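Local structure of alpha-L-arabinosidase (Xanthomonas axonopodis pv. citri, 6D25) at residues G157-A160 against P161-A165; Q342-S345 against L346-L350; M389-T392 against P393-V397. The protein probably hydrolyses terminal alpha-L-arabinofuranosyl residues from arabinoxylans, including internally di-substituted ones, as a trimeric GH51 arabinofuranosidase. All coordinates share one frame; numbering follows the deposited sequence.

Contact 1 of 3, residues G157-A160 against P161-A165; sequences GDAA and PEEIA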
loop_
_atom_site.group_PDB
_atom_site.type_symbol
_atom_site.label_atom_id
_atom_site.label_comp_id
_atom_site.label_asym_id
_atom_site.label_seq_id
_atom_site.Cartn_x
_atom_site.Cartn_y
_atom_site.Cartn_z
ATOM N N GLY A 157 -4.205 -1.098 -8.041
ATOM C CA GLY A 157 -3.420 -2.301 -7.758
ATOM C C GLY A 157 -1.919 -2.073 -7.670
ATOM O O GLY A 157 -1.295 -2.502 -6.703
ATOM N N ASP A 158 -1.331 -1.478 -8.706
ATOM C CA ASP A 158 0.130 -1.421 -8.743
ATOM C C ASP A 158 0.699 0.001 -8.615
ATOM O O ASP A 158 1.930 0.158 -8.428
ATOM C CB ASP A 158 0.673 -2.283 -9.888
ATOM C CG ASP A 158 1.108 -1.584 -11.142
ATOM O OD1 ASP A 158 0.637 -0.465 -11.376
ATOM O OD2 ASP A 158 1.891 -2.200 -11.867
ATOM N N ALA A 159 -0.146 0.984 -8.402
ATOM C CA ALA A 159 0.297 2.383 -8.221
ATOM C C ALA A 159 0.021 2.835 -6.791
ATOM O O ALA A 159 -0.910 2.333 -6.127
ATOM C CB ALA A 159 -0.475 3.254 -9.189
ATOM N N ALA A 160 0.745 3.858 -6.352
ATOM C CA ALA A 160 0.409 4.609 -5.131
ATOM C C ALA A 160 -0.774 5.552 -5.419
ATOM O O ALA A 160 -1.071 5.856 -6.597
ATOM C CB ALA A 160 1.635 5.356 -4.668
ATOM N N PRO A 161 -1.489 6.014 -4.382
ATOM C CA PRO A 161 -2.687 6.804 -4.631
ATOM C C PRO A 161 -2.420 8.131 -5.366
ATOM O O PRO A 161 -3.315 8.707 -5.998
ATOM C CB PRO A 161 -3.283 7.082 -3.236
ATOM C CG PRO A 161 -2.731 5.957 -2.385
ATOM C CD PRO A 161 -1.342 5.701 -2.950
ATOM N N GLU A 162 -1.199 8.615 -5.277
ATOM C CA GLU A 162 -0.877 9.898 -5.869
ATOM C C GLU A 162 -1.097 9.835 -7.392
ATOM O O GLU A 162 -1.372 10.875 -7.991
ATOM C CB GLU A 162 0.540 10.345 -5.484
ATOM C CG GLU A 162 1.636 9.888 -6.432
ATOM C CD GLU A 162 3.023 9.935 -5.833
ATOM O OE1 GLU A 162 3.656 11.064 -5.870
ATOM O OE2 GLU A 162 3.458 8.864 -5.300
ATOM N N GLU A 163 -0.984 8.657 -8.027
ATOM C CA GLU A 163 -1.145 8.623 -9.470
ATOM C C GLU A 163 -2.581 8.987 -9.885
ATOM O O GLU A 163 -2.759 9.842 -10.764
ATOM C CB GLU A 163 -0.827 7.252 -10.079
ATOM C CG GLU A 163 0.636 7.051 -10.261
ATOM C CD GLU A 163 1.066 5.887 -11.130
ATOM O OE1 GLU A 163 1.963 5.174 -10.644
ATOM O OE2 GLU A 163 0.557 5.748 -12.284
ATOM N N ILE A 164 -3.602 8.353 -9.334
ATOM C CA ILE A 164 -4.949 8.710 -9.729
ATOM C C ILE A 164 -5.286 10.141 -9.270
ATOM O O ILE A 164 -6.042 10.815 -9.947
ATOM C CB ILE A 164 -6.011 7.690 -9.272
ATOM C CG1 ILE A 164 -6.041 7.511 -7.754
ATOM C CG2 ILE A 164 -5.821 6.398 -10.009
ATOM C CD1 ILE A 164 -7.127 6.573 -7.282
ATOM N N ALA A 165 -4.730 10.610 -8.153
ATOM C CA ALA A 165 -4.971 11.957 -7.710
ATOM C C ALA A 165 -4.467 12.966 -8.764
ATOM O O ALA A 165 -5.165 13.936 -9.134
ATOM C CB ALA A 165 -4.306 12.226 -6.378
HETATM O O HOH W 1 -3.298 5.601 -8.024
HETATM O O HOH W 2 2.792 4.905 -8.057
#
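One face of the E163 carboxylate is covered by the methyl of A159, whose CB stands 3.6 Å from E163 CD and 3.4 Å from E163 OE1. The polar partners sit on the oxygens: OE1 takes a hydrogen bond from a water at 2.7 Å, and OE2 is bonded to H106 ND1. That water also accepts from A160 N at 2.9 Å, linking the carboxylate to the loop backbone. With CG beside the backbone N (chi1 -81°) and the chain extended beyond it, the carboxylate reaches the loop. E163 N donates to A160 O at 3.1 Å, approaching from above the carbonyl plane. I164 N is 4.5 Å from A160 O, and a second water fills in, giving a proton to A160 O and accepting from I164 N at 3.1 Å. E162 OE2 of the second subunit comes close to E163 OE1, which would tend to raise the pKa of one of them. G157 O accepts from R221 NE of the second subunit. This turn leads from strand 149-154 of the (beta/alpha)8 barrel into helix 161-172, and P161 and I164 pack on Y222 of helix 212-224.

Contact 2 of 3, residues Q342-S345 against L346-L350; sequences QQNS and LRDAL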
loop_
_atom_site.group_PDB
_atom_site.type_symbol
_atom_site.label_atom_id
_atom_site.label_comp_id
_atom_site.label_asym_id
_atom_site.label_seq_id
_atom_site.Cartn_x
_atom_site.Cartn_y
_atom_site.Cartn_z
ATOM N N GLN A 342 -14.141 -13.136 -31.018
ATOM C CA GLN A 342 -15.196 -14.115 -31.177
ATOM C C GLN A 342 -16.242 -13.511 -32.131
ATOM O O GLN A 342 -16.342 -12.283 -32.244
ATOM C CB GLN A 342 -15.793 -14.490 -29.819
ATOM C CG GLN A 342 -16.415 -13.317 -29.069
ATOM C CD GLN A 342 -16.794 -13.593 -27.622
ATOM O OE1 GLN A 342 -16.060 -14.282 -26.910
ATOM N NE2 GLN A 342 -17.910 -13.041 -27.176
ATOM N N GLN A 343 -17.021 -14.367 -32.775
ATOM C CA GLN A 343 -18.119 -13.897 -33.590
ATOM C C GLN A 343 -19.315 -13.589 -32.678
ATOM O O GLN A 343 -19.306 -13.765 -31.425
ATOM C CB GLN A 343 -18.461 -14.891 -34.726
ATOM C CG GLN A 343 -17.925 -14.482 -36.096
ATOM C CD GLN A 343 -18.596 -13.244 -36.655
ATOM O OE1 GLN A 343 -19.524 -12.718 -36.047
ATOM N NE2 GLN A 343 -18.132 -12.754 -37.808
ATOM N N ASN A 344 -20.314 -13.002 -33.315
ATOM C CA ASN A 344 -21.446 -12.363 -32.661
ATOM C C ASN A 344 -22.681 -12.737 -33.482
ATOM O O ASN A 344 -22.805 -12.292 -34.636
ATOM C CB ASN A 344 -21.163 -10.865 -32.605
ATOM C CG ASN A 344 -21.982 -10.096 -31.601
ATOM O OD1 ASN A 344 -23.241 -10.080 -31.690
ATOM N ND2 ASN A 344 -21.285 -9.376 -30.738
ATOM N N SER A 345 -23.508 -13.642 -32.925
ATOM C CA SER A 345 -24.574 -14.266 -33.667
ATOM C C SER A 345 -25.932 -13.795 -33.147
ATOM O O SER A 345 -26.031 -13.008 -32.207
ATOM C CB SER A 345 -24.465 -15.780 -33.565
ATOM O OG SER A 345 -24.884 -16.208 -32.277
ATOM N N LEU A 346 -26.989 -14.326 -33.759
ATOM C CA LEU A 346 -28.347 -14.079 -33.253
ATOM C C LEU A 346 -28.446 -14.421 -31.750
ATOM O O LEU A 346 -29.195 -13.747 -30.994
ATOM C CB LEU A 346 -29.353 -14.881 -34.067
ATOM C CG LEU A 346 -30.819 -14.704 -33.683
ATOM C CD1 LEU A 346 -31.276 -13.253 -33.819
ATOM C CD2 LEU A 346 -31.695 -15.663 -34.519
ATOM N N ARG A 347 -27.723 -15.448 -31.322
ATOM C CA ARG A 347 -27.720 -15.836 -29.901
ATOM C C ARG A 347 -27.263 -14.641 -29.022
ATOM O O ARG A 347 -27.819 -14.366 -27.953
ATOM C CB ARG A 347 -26.805 -17.048 -29.716
ATOM C CG ARG A 347 -26.788 -17.615 -28.297
ATOM C CD ARG A 347 -25.919 -18.855 -28.165
ATOM N NE ARG A 347 -24.548 -18.613 -28.578
ATOM C CZ ARG A 347 -23.618 -19.582 -28.689
ATOM N NH1 ARG A 347 -23.866 -20.801 -28.228
ATOM N NH2 ARG A 347 -22.474 -19.320 -29.299
ATOM N N ASP A 348 -26.243 -13.938 -29.484
ATOM C CA ASP A 348 -25.686 -12.765 -28.768
ATOM C C ASP A 348 -26.704 -11.626 -28.742
ATOM O O ASP A 348 -26.803 -10.915 -27.729
ATOM C CB ASP A 348 -24.343 -12.377 -29.354
ATOM C CG ASP A 348 -23.361 -13.529 -29.206
ATOM O OD1 ASP A 348 -23.040 -13.852 -28.028
ATOM O OD2 ASP A 348 -23.000 -14.179 -30.228
ATOM N N ALA A 349 -27.457 -11.447 -29.831
ATOM C CA ALA A 349 -28.537 -10.442 -29.822
ATOM C C ALA A 349 -29.522 -10.756 -28.694
ATOM O O ALA A 349 -29.898 -9.847 -27.943
ATOM C CB ALA A 349 -29.228 -10.415 -31.139
ATOM N N LEU A 350 -29.964 -12.024 -28.598
ATOM C CA LEU A 350 -30.916 -12.357 -27.525
ATOM C C LEU A 350 -30.294 -12.141 -26.140
ATOM O O LEU A 350 -31.006 -11.731 -25.204
ATOM C CB LEU A 350 -31.443 -13.790 -27.702
ATOM C CG LEU A 350 -32.708 -13.876 -28.559
ATOM C CD1 LEU A 350 -32.405 -13.737 -30.045
ATOM C CD2 LEU A 350 -33.464 -15.142 -28.320
HETATM O O HOH W 3 -22.639 -16.765 -30.900
#
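S345 and D348 make the capping box that starts helix 346-361. S345 N donates to D348 OD2 at 2.8 Å, nearly straight at 173°, and meets the anti lone pair of that oxygen. S345 OG, set between its own backbone N and carbonyl carbon (chi1 75°), accepts a weak bond from R347 N at 3.1 Å. The S345 carbonyl takes A349 N at 3.2 Å in its plane, with a weaker bond from D348 N. A single water then ties the cap together, accepting from S345 OG at 2.7 Å and from R347 NH2 at 3.0 Å while donating to D348 OD2. The helix capped here is the one leading to strand 366-371, the last of the (beta/alpha)8 barrel, and its first turn is buried. D348 OD1 is held in turn by the hydroxyls of Y329 and T327, so both carboxylate oxygens are engaged and the group's rotation is fixed. R347 bonds S279 O through NH2 and lies against F283 as a cation-pi pair. Beside the box, N344 OD1 rests 3.5 Å from D348 CB, with amide and carboxylate planes 57° apart; that oxygen is bonded to T394 OG1.

Contact 3 of 3, residues M389-T392 against P393-V397; sequences MVLT and PTYHV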
loop_
_atom_site.group_PDB
_atom_site.type_symbol
_atom_site.label_atom_id
_atom_site.label_comp_id
_atom_site.label_asym_id
_atom_site.label_seq_id
_atom_site.Cartn_x
_atom_site.Cartn_y
_atom_site.Cartn_z
ATOM N N MET A 389 -15.438 -3.037 -42.008
ATOM C CA MET A 389 -16.174 -2.882 -40.769
ATOM C C MET A 389 -17.509 -3.611 -40.882
ATOM O O MET A 389 -18.149 -3.509 -41.900
ATOM C CB MET A 389 -16.436 -1.404 -40.459
ATOM C CG MET A 389 -16.981 -1.182 -39.054
ATOM S SD MET A 389 -17.759 0.441 -38.756
ATOM C CE MET A 389 -19.265 0.172 -39.688
ATOM N N VAL A 390 -17.941 -4.280 -39.829
ATOM C CA VAL A 390 -19.271 -4.880 -39.803
ATOM C C VAL A 390 -19.939 -4.614 -38.450
ATOM O O VAL A 390 -19.291 -4.587 -37.404
ATOM C CB VAL A 390 -19.207 -6.384 -40.135
ATOM C CG1 VAL A 390 -18.472 -7.192 -39.098
ATOM C CG2 VAL A 390 -20.584 -6.982 -40.316
ATOM N N LEU A 391 -21.228 -4.349 -38.492
ATOM C CA LEU A 391 -22.068 -4.156 -37.330
ATOM C C LEU A 391 -22.613 -5.521 -36.889
ATOM O O LEU A 391 -23.106 -6.273 -37.701
ATOM C CB LEU A 391 -23.235 -3.235 -37.690
ATOM C CG LEU A 391 -22.856 -1.860 -38.237
ATOM C CD1 LEU A 391 -24.075 -1.041 -38.593
ATOM C CD2 LEU A 391 -22.096 -1.084 -37.188
ATOM N N THR A 392 -22.532 -5.809 -35.607
ATOM C CA THR A 392 -22.931 -7.134 -35.102
ATOM C C THR A 392 -24.433 -7.152 -34.770
ATOM O O THR A 392 -25.074 -6.124 -34.608
ATOM C CB THR A 392 -22.120 -7.503 -33.859
ATOM O OG1 THR A 392 -22.499 -6.614 -32.800
ATOM C CG2 THR A 392 -20.626 -7.460 -34.127
ATOM N N PRO A 393 -24.985 -8.350 -34.597
ATOM C CA PRO A 393 -26.332 -8.475 -34.092
ATOM C C PRO A 393 -26.532 -7.729 -32.770
ATOM O O PRO A 393 -27.589 -7.143 -32.553
ATOM C CB PRO A 393 -26.558 -9.987 -33.938
ATOM C CG PRO A 393 -25.680 -10.550 -34.993
ATOM C CD PRO A 393 -24.438 -9.672 -34.934
ATOM N N THR A 394 -25.523 -7.723 -31.916
ATOM C CA THR A 394 -25.615 -7.062 -30.625
ATOM C C THR A 394 -25.763 -5.552 -30.822
ATOM O O THR A 394 -26.558 -4.928 -30.133
ATOM C CB THR A 394 -24.392 -7.392 -29.755
ATOM O OG1 THR A 394 -24.372 -8.790 -29.523
ATOM C CG2 THR A 394 -24.386 -6.642 -28.437
ATOM N N TYR A 395 -25.017 -4.957 -31.741
ATOM C CA TYR A 395 -25.161 -3.541 -32.097
ATOM C C TYR A 395 -26.617 -3.197 -32.372
ATOM O O TYR A 395 -27.129 -2.162 -31.905
ATOM C CB TYR A 395 -24.316 -3.205 -33.324
ATOM C CG TYR A 395 -24.462 -1.803 -33.850
ATOM C CD1 TYR A 395 -25.441 -1.450 -34.760
ATOM C CD2 TYR A 395 -23.597 -0.802 -33.436
ATOM C CE1 TYR A 395 -25.576 -0.153 -35.230
ATOM C CE2 TYR A 395 -23.698 0.493 -33.921
ATOM C CZ TYR A 395 -24.684 0.823 -34.834
ATOM O OH TYR A 395 -24.760 2.117 -35.296
ATOM N N HIS A 396 -27.264 -4.045 -33.169
ATOM C CA HIS A 396 -28.643 -3.793 -33.581
ATOM C C HIS A 396 -29.572 -3.842 -32.370
ATOM O O HIS A 396 -30.584 -3.134 -32.364
ATOM C CB HIS A 396 -29.076 -4.781 -34.656
ATOM C CG HIS A 396 -28.301 -4.624 -35.919
ATOM N ND1 HIS A 396 -28.150 -3.399 -36.557
ATOM C CD2 HIS A 396 -27.621 -5.522 -36.674
ATOM C CE1 HIS A 396 -27.467 -3.567 -37.673
ATOM N NE2 HIS A 396 -27.081 -4.846 -37.728
ATOM N N VAL A 397 -29.254 -4.628 -31.349
ATOM C CA VAL A 397 -30.102 -4.620 -30.151
ATOM C C VAL A 397 -29.920 -3.297 -29.374
ATOM O O VAL A 397 -30.917 -2.703 -28.907
ATOM C CB VAL A 397 -29.849 -5.840 -29.261
ATOM C CG1 VAL A 397 -30.812 -5.832 -28.074
ATOM C CG2 VAL A 397 -30.002 -7.141 -30.030
HETATM O O HOH W 4 -25.767 -5.563 -39.830
#
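L391 lays a methyl on the Y395 ring where the beta-hairpin strand 388-391 runs through an N-cap, T392, into helix 393-400. CD2 of L391 stands 3.8 Å from the centroid of the Y395 ring and only 5° off its normal, a CH-pi contact centred on the face. The other methyl reaches toward the rim, L391 CD1 lying 3.8 Å from Y395 CE1, so the branched end spans the ring from middle to side. Y395 holds its ring there by placing CG anti to the backbone N (chi1 175°), which swings it back over the strand's last residue. Its hydroxyl bonds A85 O of helix 80-88, and L391 packs on the same A85. The cap itself is made by the T392 side chain: Y395 N donates to T392 OG1 at 3.2 Å with an angle of 166°, and OG1 is also bonded to A380 O, so the hydroxyl is gripped by two backbone groups, an amide and a carbonyl. T392 CB packs tightly on P393 CD at 3.4 Å. One residue on, H396 N gives a weak bond to T392 O, and its ring lies close to that carbonyl, with H396 CD2 3.3 Å from T392 O. The edge of the imidazole meets a water lying in the ring plane, 2.6 Å from H396 NE2; this water also donates a long, weak bond to L391 O.

How the contacts relate
Along the chain the three contacts come in series, each at a loop or strand end that turns directly into a helix, and none nests in or crosses another. Contact 1 closes the loop after barrel strand 149-154, on the side where the other subunits of the trimer meet this chain. Its centre is about 38 Å from that of contact 2, across the chain's centre. Contact 2 opens helix 346-361 after strand 319-325, and contact 3 opens helix 393-400 from the hairpin. These two touch, with centres about 9 Å apart: N344 packs on T392 and P393, and A349 packs on V397, joining helix 346-361, which runs between the barrel's last two strands, to helix 393-400.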